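Local structure of putative uncharacterized protein PH0242 (Pyrococcus horikoshii, 3VU1) at residues 365-370 and 442-447; 373-378 and 438-443; 391-396 and 420-425. The protein belongs to the AglB family of archaeal oligosaccharyltransferases, of which this fragment is the C-terminal globular domain. All blocks are in the same frame, centred on the assembly; numbering follows the deposited sequence.

How the contacts relate
Read from the N terminus, the chain first passes 365-370, the loop before strand 372-381, then 373-378 on that strand, then 391-396 on strand 385-401. The partners return in reverse order. Strand 412-431 folds back on 385-401 and closes contact 3, the shortest loop, as a beta hairpin; strand 434-443 then meets 372-381 in contact 2; 442-447, its end and exit, meets 365-370 in contact 1. The three loops are therefore nested without crossing, and contacts 1 and 2 share Ala442 and Glu443. Leu425 of contact 3 packs on Leu375, Val440 and Ala442, and Leu391 packs on Met444, joining the hairpin to the paired strands 372-381 and 434-443.

Contact 1: 365-370 and 442-447; sequences YIMREG and AEMPKN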
loop_
_atom_site.group_PDB
_atom_site.type_symbol
_atom_site.label_atom_id
_atom_site.label_comp_id
_atom_site.label_asym_id
_atom_site.label_seq_id
_atom_site.Cartn_x
_atom_site.Cartn_y
_atom_site.Cartn_z
ATOM N N TYR A 365 14.576 15.458 10.689
ATOM C CA TYR A 365 15.089 16.755 10.267
ATOM C C TYR A 365 16.555 16.878 10.691
ATOM O O TYR A 365 16.905 17.555 11.631
ATOM C CB TYR A 365 14.224 17.892 10.791
ATOM C CG TYR A 365 14.068 19.080 9.839
ATOM C CD1 TYR A 365 12.808 19.500 9.446
ATOM C CD2 TYR A 365 15.173 19.789 9.355
ATOM C CE1 TYR A 365 12.636 20.584 8.611
ATOM C CE2 TYR A 365 15.019 20.878 8.507
ATOM C CZ TYR A 365 13.740 21.277 8.144
ATOM O OH TYR A 365 13.521 22.353 7.297
ATOM N N ILE A 366 17.388 16.171 9.956
ATOM C CA ILE A 366 18.804 16.048 10.164
ATOM C C ILE A 366 19.555 17.386 10.259
ATOM O O ILE A 366 20.382 17.554 11.152
ATOM C CB ILE A 366 19.343 15.028 9.112
ATOM C CG1 ILE A 366 19.616 13.701 9.789
ATOM C CG2 ILE A 366 20.642 15.421 8.462
ATOM C CD1 ILE A 366 18.836 13.504 11.075
ATOM N N MET A 367 19.259 18.337 9.372
ATOM C CA MET A 367 19.943 19.638 9.352
ATOM C C MET A 367 19.063 20.723 8.745
ATOM O O MET A 367 18.260 20.447 7.831
ATOM C CB MET A 367 21.211 19.582 8.520
ATOM C CG MET A 367 22.229 18.516 8.875
ATOM S SD MET A 367 23.588 18.580 7.684
ATOM C CE MET A 367 24.613 19.858 8.414
ATOM N N ARG A 368 19.209 21.955 9.246
ATOM C CA ARG A 368 18.496 23.098 8.651
ATOM C C ARG A 368 19.310 23.641 7.481
ATOM O O ARG A 368 20.522 23.392 7.404
ATOM C CB ARG A 368 18.176 24.188 9.672
ATOM C CG ARG A 368 17.265 23.734 10.792
ATOM C CD ARG A 368 16.830 24.900 11.656
ATOM N NE ARG A 368 16.871 24.536 13.073
ATOM C CZ ARG A 368 16.051 25.005 14.015
ATOM N NH1 ARG A 368 15.085 25.875 13.717
ATOM N NH2 ARG A 368 16.196 24.598 15.273
ATOM N N GLU A 369 18.645 24.331 6.552
ATOM C CA GLU A 369 19.337 24.818 5.353
ATOM C C GLU A 369 20.441 25.798 5.789
ATOM O O GLU A 369 20.233 26.573 6.735
ATOM C CB GLU A 369 18.357 25.425 4.329
ATOM C CG GLU A 369 17.563 26.638 4.796
ATOM C CD GLU A 369 16.303 26.899 3.972
ATOM O OE1 GLU A 369 16.066 26.218 2.955
ATOM O OE2 GLU A 369 15.523 27.788 4.348
ATOM N N GLY A 370 21.614 25.718 5.156
ATOM C CA GLY A 370 22.763 26.515 5.586
ATOM C C GLY A 370 23.751 25.847 6.537
ATOM O O GLY A 370 24.942 26.122 6.460
ATOM N N ALA A 442 28.829 17.319 6.124
ATOM C CA ALA A 442 27.533 17.602 5.514
ATOM C C ALA A 442 27.240 19.090 5.336
ATOM O O ALA A 442 27.327 19.864 6.289
ATOM C CB ALA A 442 26.426 16.927 6.314
ATOM N N GLU A 443 26.861 19.468 4.117
ATOM C CA GLU A 443 26.547 20.853 3.786
ATOM C C GLU A 443 25.082 20.995 3.308
ATOM O O GLU A 443 24.703 20.503 2.242
ATOM C CB GLU A 443 27.490 21.288 2.667
ATOM C CG GLU A 443 28.179 22.642 2.792
ATOM C CD GLU A 443 29.376 22.730 1.836
ATOM O OE1 GLU A 443 30.541 22.805 2.306
ATOM O OE2 GLU A 443 29.164 22.687 0.597
ATOM N N MET A 444 24.255 21.671 4.088
ATOM C CA MET A 444 22.925 22.033 3.607
ATOM C C MET A 444 23.009 23.333 2.810
ATOM O O MET A 444 23.411 24.369 3.350
ATOM C CB MET A 444 21.937 22.221 4.768
ATOM C CG MET A 444 21.318 20.947 5.317
ATOM S SD MET A 444 20.069 20.202 4.247
ATOM C CE MET A 444 18.673 21.313 4.373
ATOM N N PRO A 445 22.627 23.294 1.526
ATOM C CA PRO A 445 22.517 24.555 0.803
ATOM C C PRO A 445 21.477 25.411 1.486
ATOM O O PRO A 445 20.430 24.901 1.858
ATOM C CB PRO A 445 21.992 24.132 -0.569
ATOM C CG PRO A 445 22.320 22.686 -0.685
ATOM C CD PRO A 445 22.245 22.138 0.705
ATOM N N LYS A 446 21.752 26.689 1.690
ATOM C CA LYS A 446 20.700 27.599 2.160
ATOM C C LYS A 446 19.631 27.695 1.050
ATOM O O LYS A 446 19.948 27.548 -0.141
ATOM C CB LYS A 446 21.283 28.965 2.608
ATOM C CG LYS A 446 21.954 29.888 1.564
ATOM C CD LYS A 446 22.791 29.216 0.456
ATOM C CE LYS A 446 24.137 28.618 0.886
ATOM N NZ LYS A 446 25.279 29.578 0.883
ATOM N N ASN A 447 18.369 27.875 1.422
ATOM C CA ASN A 447 17.281 27.913 0.418
ATOM C C ASN A 447 16.797 26.571 -0.180
ATOM O O ASN A 447 15.854 26.571 -0.986
ATOM C CB ASN A 447 17.630 28.843 -0.757
ATOM C CG ASN A 447 18.122 30.192 -0.307
ATOM O OD1 ASN A 447 17.384 30.955 0.324
ATOM N ND2 ASN A 447 19.382 30.499 -0.628
#
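Apolar contact between 365-370 and 442-447 is carried by Met367 and Met444, whose side chains run antiparallel past one another. Met367 CB lies 3.5 Å from Met444 CG. Further out, Met367 SD reaches Ala442 CB at 3.6 Å, and the bend at chi3 (85°) lays its CE near Ala442 O. Met444 is folded twice, at chi2 and chi3, which brings its CE against the backbone of 367-369, 3.7 Å from Glu369 CA and close to Met367 O. Both methionines are buried: Met367 also touches Val356, and Met444 touches Val471 and Leu391.

Both segments belong to the oligosaccharyltransferase Peripheral 2 family region. There 442-447 carries the chain from the end of strand 434-443 toward helix 448-460, and the loop between strands 359-361 and 372-381 lies beside it. Backbone bonding between Met444 and Glu371 continues past the strand's end.

The polar contacts begin with Gly370 N, which donates to Met444 O at 2.9 Å. The bond is bent, 132° at the hydrogen, and the donor stands 59° out of the carbonyl plane. Gly370 has a positive phi at which a CB would collide with the carbonyl oxygen before it, consistent with glycine here.

Glu369 passes its CB 3.3 Å from Pro445 O and extends beyond CG alongside Asn447. Its carboxylate accepts two hydrogen bonds at the start of the helix, OE1 from Ile449 N and OE2 from Ser450 OG.

Contact 2: 373-378 and 438-443; sequences GRLELK and IVVNAE
Three hydrogen-bonded pairs join 373-378 to 438-443 as antiparallel strands: Gly373 with Ala442, Leu375 with Val440, and Leu377 with Ile438. Each pair exchanges two backbone bonds. Leu375 N to Val440 O, at 2.9 Å, comes nearly along the C=O axis and is close to straight, 163° at the hydrogen. The Gly373 end is more bent; there Ala442 N reaches Gly373 O at 2.9 Å with an angle of 141°. Around the intervening non-hydrogen-bonded pairs the backbones also make CA-H...O contacts, such as Glu376 CA to Ile438 O at 3.3 Å, next to its partner Val439.

On the face bearing Leu375, Leu377, Ile438, Val440 and Ala442, the leucine methyls meet the valine and isoleucine branches. Leu375 and Val440 project together from the sheet, CD2 to CG2 at 3.9 Å. Leu377 and Ile438 meet at a slant, CD1 to CG2 at 3.8 Å.

The other face carries Arg374, Glu376, Val439 and Asn441. Val439 sets CG1 anti to its backbone N (chi1 -170°), which brings this methyl over one face of the Arg374 guanidinium, toward its rim and 3.3 Å from NH2. Arg374 NH1 and Glu376 OE2, 3.8 Å apart, make a long salt bridge along one strand.

Farther out, Arg355 of strand 336-356, and Asn357 just after it, bond to the backbone of Glu376 and Arg374 on the other edge of 372-381. The leucines rest on Val354, and Leu377 also on Pro473 and Phe475 of strand 464-487; Val440 and Leu377 touch Leu389. The sheet is thus amphipathic here: backbone bonds fix the register, one face buries aliphatic groups against other strands of the curled sheet, and the other carries Arg374, Glu376 and Asn441, with Val439 among them, at a more exposed surface.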
loop_
_atom_site.group_PDB
_atom_site.type_symbol
_atom_site.label_atom_id
_atom_site.label_comp_id
_atom_site.label_asym_id
_atom_site.label_seq_id
_atom_site.Cartn_x
_atom_site.Cartn_y
_atom_site.Cartn_z
ATOM N N GLY A 373 28.594 20.384 9.068
ATOM C CA GLY A 373 29.263 19.568 10.108
ATOM C C GLY A 373 29.454 18.057 10.006
ATOM O O GLY A 373 29.073 17.422 9.033
ATOM N N ARG A 374 30.078 17.485 11.027
ATOM C CA ARG A 374 30.243 16.054 11.102
ATOM C C ARG A 374 28.926 15.403 11.482
ATOM O O ARG A 374 28.300 15.765 12.486
ATOM C CB ARG A 374 31.346 15.673 12.076
ATOM C CG ARG A 374 32.688 15.451 11.388
ATOM C CD ARG A 374 33.801 15.188 12.395
ATOM N NE ARG A 374 33.368 14.254 13.434
ATOM C CZ ARG A 374 33.782 12.996 13.531
ATOM N NH1 ARG A 374 33.317 12.219 14.510
ATOM N NH2 ARG A 374 34.663 12.518 12.656
ATOM N N LEU A 375 28.513 14.454 10.641
ATOM C CA LEU A 375 27.251 13.746 10.778
ATOM C C LEU A 375 27.584 12.312 11.053
ATOM O O LEU A 375 28.373 11.722 10.311
ATOM C CB LEU A 375 26.462 13.864 9.474
ATOM C CG LEU A 375 25.287 12.930 9.155
ATOM C CD1 LEU A 375 24.070 13.234 10.026
ATOM C CD2 LEU A 375 24.941 13.021 7.667
ATOM N N GLU A 376 27.001 11.764 12.122
ATOM C CA GLU A 376 27.268 10.385 12.552
ATOM C C GLU A 376 25.996 9.537 12.594
ATOM O O GLU A 376 25.078 9.810 13.371
ATOM C CB GLU A 376 27.944 10.355 13.921
ATOM C CG GLU A 376 29.336 10.980 13.974
ATOM C CD GLU A 376 29.572 11.784 15.255
ATOM O OE1 GLU A 376 29.610 11.181 16.362
ATOM O OE2 GLU A 376 29.703 13.034 15.149
ATOM N N LEU A 377 25.958 8.510 11.748
ATOM C CA LEU A 377 24.809 7.621 11.613
ATOM C C LEU A 377 25.248 6.214 11.901
ATOM O O LEU A 377 26.366 5.826 11.576
ATOM C CB LEU A 377 24.301 7.598 10.176
ATOM C CG LEU A 377 23.976 8.905 9.495
ATOM C CD1 LEU A 377 24.281 8.820 8.015
ATOM C CD2 LEU A 377 22.520 9.236 9.724
ATOM N N LYS A 378 24.345 5.449 12.488
ATOM C CA LYS A 378 24.476 4.019 12.551
ATOM C C LYS A 378 23.246 3.456 11.827
ATOM O O LYS A 378 22.094 3.760 12.175
ATOM C CB LYS A 378 24.579 3.543 14.013
ATOM C CG LYS A 378 25.996 3.199 14.473
ATOM C CD LYS A 378 26.465 3.944 15.738
ATOM C CE LYS A 378 25.530 3.823 16.946
ATOM N NZ LYS A 378 25.314 2.427 17.429
ATOM N N ILE A 438 28.726 5.337 10.216
ATOM C CA ILE A 438 29.014 6.222 9.102
ATOM C C ILE A 438 29.314 7.632 9.589
ATOM O O ILE A 438 28.569 8.188 10.411
ATOM C CB ILE A 438 27.885 6.192 8.033
ATOM C CG1 ILE A 438 28.145 5.085 7.015
ATOM C CG2 ILE A 438 27.799 7.498 7.259
ATOM C CD1 ILE A 438 27.559 3.751 7.405
ATOM N N VAL A 439 30.418 8.188 9.073
ATOM C CA VAL A 439 30.861 9.531 9.421
ATOM C C VAL A 439 31.197 10.333 8.160
ATOM O O VAL A 439 31.963 9.872 7.319
ATOM C CB VAL A 439 32.087 9.493 10.363
ATOM C CG1 VAL A 439 32.361 10.890 10.909
ATOM C CG2 VAL A 439 31.884 8.496 11.513
ATOM N N VAL A 440 30.614 11.524 8.025
ATOM C CA VAL A 440 30.774 12.338 6.811
ATOM C C VAL A 440 30.580 13.815 7.131
ATOM O O VAL A 440 29.924 14.155 8.129
ATOM C CB VAL A 440 29.797 11.940 5.648
ATOM C CG1 VAL A 440 30.136 10.570 5.070
ATOM C CG2 VAL A 440 28.331 12.009 6.078
ATOM N N ASN A 441 31.156 14.678 6.283
ATOM C CA ASN A 441 30.922 16.127 6.342
ATOM C C ASN A 441 29.686 16.486 5.543
ATOM O O ASN A 441 29.516 16.030 4.403
ATOM C CB ASN A 441 32.123 16.916 5.809
ATOM C CG ASN A 441 33.311 16.922 6.767
ATOM O OD1 ASN A 441 33.177 16.708 7.983
ATOM N ND2 ASN A 441 34.489 17.186 6.216
ATOM N N ALA A 442 28.829 17.319 6.124
ATOM C CA ALA A 442 27.533 17.602 5.514
ATOM C C ALA A 442 27.240 19.090 5.336
ATOM O O ALA A 442 27.327 19.864 6.289
ATOM C CB ALA A 442 26.426 16.927 6.314
ATOM N N GLU A 443 26.861 19.468 4.117
ATOM C CA GLU A 443 26.547 20.853 3.786
ATOM C C GLU A 443 25.082 20.995 3.308
ATOM O O GLU A 443 24.703 20.503 2.242
ATOM C CB GLU A 443 27.490 21.288 2.667
ATOM C CG GLU A 443 28.179 22.642 2.792
ATOM C CD GLU A 443 29.376 22.730 1.836
ATOM O OE1 GLU A 443 30.541 22.805 2.306
ATOM O OE2 GLU A 443 29.164 22.687 0.597
#

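Contact 3: 391-396 and 420-425; sequences LRATFI and FFITKL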
loop_
_atom_site.group_PDB
_atom_site.type_symbol
_atom_site.label_atom_id
_atom_site.label_comp_id
_atom_site.label_asym_id
_atom_site.label_seq_id
_atom_site.Cartn_x
_atom_site.Cartn_y
_atom_site.Cartn_z
ATOM N N LEU A 391 21.108 13.636 1.162
ATOM C CA LEU A 391 20.146 14.297 2.008
ATOM C C LEU A 391 18.914 14.453 1.150
ATOM O O LEU A 391 18.999 14.969 0.022
ATOM C CB LEU A 391 20.638 15.660 2.509
ATOM C CG LEU A 391 21.800 15.740 3.520
ATOM C CD1 LEU A 391 21.883 17.178 4.026
ATOM C CD2 LEU A 391 21.680 14.768 4.694
ATOM N N ARG A 392 17.781 13.997 1.690
ATOM C CA ARG A 392 16.530 13.958 0.955
ATOM C C ARG A 392 15.490 14.797 1.642
ATOM O O ARG A 392 15.332 14.716 2.854
ATOM C CB ARG A 392 16.002 12.513 0.807
ATOM C CG ARG A 392 14.966 12.386 -0.310
ATOM C CD ARG A 392 14.222 11.069 -0.265
ATOM N NE ARG A 392 13.628 10.850 1.052
ATOM C CZ ARG A 392 13.311 9.661 1.554
ATOM N NH1 ARG A 392 13.524 8.542 0.866
ATOM N NH2 ARG A 392 12.805 9.599 2.761
ATOM N N ALA A 393 14.766 15.588 0.862
ATOM C CA ALA A 393 13.646 16.341 1.413
ATOM C C ALA A 393 12.320 15.646 1.116
ATOM O O ALA A 393 12.161 15.036 0.035
ATOM C CB ALA A 393 13.628 17.770 0.867
ATOM N N THR A 394 11.382 15.747 2.073
ATOM C CA THR A 394 10.019 15.281 1.866
ATOM C C THR A 394 9.089 16.367 2.361
ATOM O O THR A 394 9.148 16.742 3.531
ATOM C CB THR A 394 9.706 13.955 2.610
ATOM O OG1 THR A 394 10.646 12.943 2.244
ATOM C CG2 THR A 394 8.328 13.434 2.248
ATOM N N PHE A 395 8.247 16.872 1.458
ATOM C CA PHE A 395 7.167 17.792 1.803
ATOM C C PHE A 395 5.826 17.068 1.745
ATOM O O PHE A 395 5.405 16.580 0.683
ATOM C CB PHE A 395 7.102 18.947 0.796
ATOM C CG PHE A 395 8.173 19.977 0.962
ATOM C CD1 PHE A 395 7.849 21.253 1.413
ATOM C CD2 PHE A 395 9.494 19.694 0.640
ATOM C CE1 PHE A 395 8.828 22.223 1.556
ATOM C CE2 PHE A 395 10.481 20.660 0.791
ATOM C CZ PHE A 395 10.147 21.921 1.251
ATOM N N ILE A 396 5.150 16.987 2.878
ATOM C CA ILE A 396 3.783 16.504 2.876
ATOM C C ILE A 396 2.927 17.732 3.083
ATOM O O ILE A 396 3.112 18.479 4.075
ATOM C CB ILE A 396 3.517 15.471 3.985
ATOM C CG1 ILE A 396 4.130 14.127 3.594
ATOM C CG2 ILE A 396 2.020 15.311 4.191
ATOM C CD1 ILE A 396 4.243 13.114 4.730
ATOM N N PHE A 420 12.617 15.001 -2.936
ATOM C CA PHE A 420 13.697 15.340 -3.835
ATOM C C PHE A 420 14.997 15.244 -3.091
ATOM O O PHE A 420 15.041 15.425 -1.875
ATOM C CB PHE A 420 13.511 16.707 -4.533
ATOM C CG PHE A 420 13.386 17.899 -3.604
ATOM C CD1 PHE A 420 12.128 18.365 -3.201
ATOM C CD2 PHE A 420 14.523 18.599 -3.169
ATOM C CE1 PHE A 420 12.016 19.495 -2.371
ATOM C CE2 PHE A 420 14.409 19.718 -2.327
ATOM C CZ PHE A 420 13.156 20.176 -1.932
ATOM N N PHE A 421 16.052 14.913 -3.823
ATOM C CA PHE A 421 17.387 14.823 -3.256
ATOM C C PHE A 421 18.043 16.193 -3.210
ATOM O O PHE A 421 18.212 16.838 -4.238
ATOM C CB PHE A 421 18.219 13.821 -4.040
ATOM C CG PHE A 421 17.753 12.411 -3.861
ATOM C CD1 PHE A 421 17.174 11.718 -4.910
ATOM C CD2 PHE A 421 17.855 11.782 -2.614
ATOM C CE1 PHE A 421 16.727 10.413 -4.727
ATOM C CE2 PHE A 421 17.407 10.476 -2.425
ATOM C CZ PHE A 421 16.847 9.791 -3.486
ATOM N N ILE A 422 18.384 16.640 -2.003
ATOM C CA ILE A 422 18.970 17.966 -1.784
ATOM C C ILE A 422 20.437 17.948 -2.219
ATOM O O ILE A 422 20.848 18.766 -3.026
ATOM C CB ILE A 422 18.866 18.403 -0.302
ATOM C CG1 ILE A 422 17.415 18.392 0.174
ATOM C CG2 ILE A 422 19.472 19.786 -0.086
ATOM C CD1 ILE A 422 17.300 18.039 1.642
ATOM N N THR A 423 21.209 16.996 -1.696
ATOM C CA THR A 423 22.627 16.932 -1.963
ATOM C C THR A 423 23.144 15.524 -1.722
ATOM O O THR A 423 22.616 14.793 -0.875
ATOM C CB THR A 423 23.419 17.912 -1.068
ATOM O OG1 THR A 423 24.790 17.895 -1.460
ATOM C CG2 THR A 423 23.354 17.508 0.423
ATOM N N LYS A 424 24.188 15.162 -2.463
ATOM C CA LYS A 424 24.853 13.878 -2.338
ATOM C C LYS A 424 25.966 14.066 -1.340
ATOM O O LYS A 424 26.680 15.037 -1.423
ATOM C CB LYS A 424 25.435 13.493 -3.691
ATOM C CG LYS A 424 25.751 12.022 -3.857
ATOM C CD LYS A 424 25.990 11.785 -5.336
ATOM C CE LYS A 424 26.144 10.315 -5.658
ATOM N NZ LYS A 424 26.593 10.143 -7.066
ATOM N N LEU A 425 26.111 13.165 -0.381
ATOM C CA LEU A 425 27.107 13.369 0.667
ATOM C C LEU A 425 28.340 12.514 0.497
ATOM O O LEU A 425 29.409 12.882 0.976
ATOM C CB LEU A 425 26.528 13.135 2.067
ATOM C CG LEU A 425 25.428 14.008 2.663
ATOM C CD1 LEU A 425 25.089 13.488 4.054
ATOM C CD2 LEU A 425 25.814 15.474 2.713
#
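Leu391 meets three residues of 420-425 on its way out from the backbone. Its CB lies 3.9 Å from Thr423 CG2 and somewhat farther from Ile422 CD1. With chi1 at -69°, CG sits beside the backbone N, where it meets the same methyl of Thr423 and also Leu425 CD1. The branches then part: CD1 stays against Thr423 CG2 and faces Met444 SD of contact 1, whereas CD2 reaches Leu425 CD1 at 3.7 Å.

A classic beta bulge puts Ile422 and Thr423 opposite Leu391, Ile422 having helical backbone angles. Leu391 O accepts Ile422 N at 2.7 Å and, weakly, Thr423 N at 3.5 Å; Leu391 N donates to Thr423 O in a nearly straight bond of 169°. Beyond the bulge, Ala393 and Phe420 form a hydrogen-bonded pair, Ala393 N to Phe420 O at 2.8 Å.

In that pair Ala393 CB also makes a CH-pi contact over one face of the Phe420 ring, 3.9 Å from its centroid. The Phe395 and Phe420 rings meet rim to rim, CE2 to CE1 at 3.7 Å, their planes 20° apart. On the opposite sheet face Arg392 CB, CG and CD cross the CD2-CE2 side of the Phe421 ring at a slant, while NH1 is hydrogen-bonded to Ser81 O and NH2 forms a salt bridge with Glu472 OE2.

Strand 385-401 is bonded on its other edge to strand 464-487, through Arg392 and Thr394, while helix 448-460 packs on the hairpin's side chains: Ile449 on Ala393 and Phe395, and the Tyr452 ring against Phe395 and Phe420.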